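Local coordinates for DUF309 domain-containing protein (Thermus thermophilus, PDB 2CWY) that is of unknown function but folds as a small all-helical protein of the DUF309 family, at residues L84-E87 and A88-L92. Numbering follows the deposited sequence.
Sequences LLQE and ARRRL
Leu85 lays its methyl CD2 over the centre of one face of the Arg89 guanidinium, 3.6 Å from CZ. One residue further along, the Gln86 amide is stacked on a face of the Arg90 guanidinium, the two planes only 13° apart and the amide carbon offset toward the rim. Gln86 NE2 comes 3.3 Å from Arg90 NH2, but both are donors, so this is contact between flat groups rather than a bond. The Arg91 guanidinium is met at its edge instead: Glu87 OE1 accepts from Arg91 NE at 2.8 Å through its anti lone pair, in a nearly straight hydrogen bond that forms part of a salt bridge. The carboxylate is turned 56° from the guanidinium plane. These are three successive i to i+4 pairs on helix 81-92, the last helix of this all-helical fold, alongside the i to i+4 backbone bonds of the helix, such as Arg91 N to Glu87 O at 2.9 Å. The two first torsions, with the extended chains, bring the groups together: Glu87 holds CG anti to its own nitrogen (chi1 -179°), whereas Arg91 turns CG beside its nitrogen, and the chains run side by side. Glu87 OE1 is also gripped by Trp12 NE1 and by a water donating at 2.8 Å, which reaches Arg91 NH2 weakly. Arg89 NH2 forms a salt bridge with Glu66 of helix 59-69, where Leu85 also packs against Leu62. An alanine in place of Arg89 would probably leave Glu66 without this charged mate and uncover the side of Leu85 on which the guanidinium lies.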
loop_
_atom_site.group_PDB
_atom_site.type_symbol
_atom_site.label_atom_id
_atom_site.label_comp_id
_atom_site.label_asym_id
_atom_site.label_seq_id
_atom_site.Cartn_x
_atom_site.Cartn_y
_atom_site.Cartn_z
ATOM N N LEU A 84 -3.775 -5.664 5.084
ATOM C CA LEU A 84 -2.670 -4.717 5.004
ATOM C C LEU A 84 -3.116 -3.337 5.481
ATOM O O LEU A 84 -2.391 -2.649 6.185
ATOM C CB LEU A 84 -2.163 -4.625 3.563
ATOM C CG LEU A 84 -0.880 -3.832 3.330
ATOM C CD1 LEU A 84 0.246 -4.375 4.214
ATOM C CD2 LEU A 84 -0.498 -3.948 1.846
ATOM N N LEU A 85 -4.313 -2.931 5.077
ATOM C CA LEU A 85 -4.854 -1.636 5.486
ATOM C C LEU A 85 -5.086 -1.657 6.998
ATOM O O LEU A 85 -4.835 -0.663 7.684
ATOM C CB LEU A 85 -6.165 -1.367 4.746
ATOM C CG LEU A 85 -7.018 -0.172 5.185
ATOM C CD1 LEU A 85 -6.290 1.129 4.956
ATOM C CD2 LEU A 85 -8.314 -0.186 4.386
ATOM N N GLN A 86 -5.571 -2.786 7.513
ATOM C CA GLN A 86 -5.801 -2.929 8.956
ATOM C C GLN A 86 -4.485 -2.750 9.705
ATOM O O GLN A 86 -4.432 -2.045 10.715
ATOM C CB GLN A 86 -6.379 -4.311 9.269
ATOM C CG GLN A 86 -6.554 -4.611 10.764
ATOM C CD GLN A 86 -7.220 -5.954 10.992
ATOM O OE1 GLN A 86 -6.621 -7.004 10.755
ATOM N NE2 GLN A 86 -8.466 -5.927 11.431
ATOM N N GLU A 87 -3.420 -3.375 9.204
ATOM C CA GLU A 87 -2.118 -3.262 9.854
ATOM C C GLU A 87 -1.607 -1.821 9.809
ATOM O O GLU A 87 -1.151 -1.282 10.823
ATOM C CB GLU A 87 -1.078 -4.194 9.215
ATOM C CG GLU A 87 0.303 -4.093 9.914
ATOM C CD GLU A 87 1.414 -4.851 9.200
ATOM O OE1 GLU A 87 2.596 -4.483 9.388
ATOM O OE2 GLU A 87 1.118 -5.818 8.459
ATOM N N ALA A 88 -1.683 -1.197 8.635
ATOM C CA ALA A 88 -1.234 0.190 8.495
ATOM C C ALA A 88 -1.975 1.089 9.476
ATOM O O ALA A 88 -1.365 1.925 10.154
ATOM C CB ALA A 88 -1.472 0.682 7.073
ATOM N N ARG A 89 -3.293 0.933 9.541
ATOM C CA ARG A 89 -4.096 1.737 10.452
ATOM C C ARG A 89 -3.620 1.575 11.889
ATOM O O ARG A 89 -3.451 2.557 12.610
ATOM C CB ARG A 89 -5.571 1.353 10.347
ATOM C CG ARG A 89 -6.286 1.965 9.155
ATOM C CD ARG A 89 -7.657 1.323 8.963
ATOM N NE ARG A 89 -8.437 2.009 7.936
ATOM C CZ ARG A 89 -9.534 1.516 7.370
ATOM N NH1 ARG A 89 -9.983 0.320 7.723
ATOM N NH2 ARG A 89 -10.194 2.226 6.465
ATOM N N ARG A 90 -3.388 0.341 12.310
ATOM C CA ARG A 90 -2.932 0.119 13.674
ATOM C C ARG A 90 -1.569 0.743 13.922
ATOM O O ARG A 90 -1.370 1.405 14.950
ATOM C CB ARG A 90 -2.928 -1.374 13.988
ATOM C CG ARG A 90 -4.327 -1.890 14.170
ATOM C CD ARG A 90 -4.380 -3.392 14.329
ATOM N NE ARG A 90 -5.756 -3.836 14.541
ATOM C CZ ARG A 90 -6.153 -5.090 14.367
ATOM N NH1 ARG A 90 -5.276 -6.004 13.983
ATOM N NH2 ARG A 90 -7.420 -5.426 14.561
ATOM N N ARG A 91 -0.642 0.576 12.980
ATOM C CA ARG A 91 0.685 1.166 13.134
ATOM C C ARG A 91 0.640 2.696 13.198
ATOM O O ARG A 91 1.491 3.321 13.830
ATOM C CB ARG A 91 1.610 0.731 11.996
ATOM C CG ARG A 91 2.085 -0.718 12.113
ATOM C CD ARG A 91 3.066 -1.089 11.009
ATOM N NE ARG A 91 3.526 -2.470 11.143
ATOM C CZ ARG A 91 4.425 -2.873 12.032
ATOM N NH1 ARG A 91 4.977 -2.001 12.863
ATOM N NH2 ARG A 91 4.766 -4.158 12.097
ATOM N N LEU A 92 -0.348 3.294 12.540
ATOM C CA LEU A 92 -0.485 4.743 12.525
ATOM C C LEU A 92 -1.320 5.266 13.680
ATOM O O LEU A 92 -1.403 6.479 13.897
ATOM C CB LEU A 92 -1.104 5.200 11.201
ATOM C CG LEU A 92 -0.260 4.921 9.956
ATOM C CD1 LEU A 92 -1.046 5.283 8.693
ATOM C CD2 LEU A 92 1.030 5.705 10.034
HETATM O O HOH W 1 4.932 -6.087 9.235
#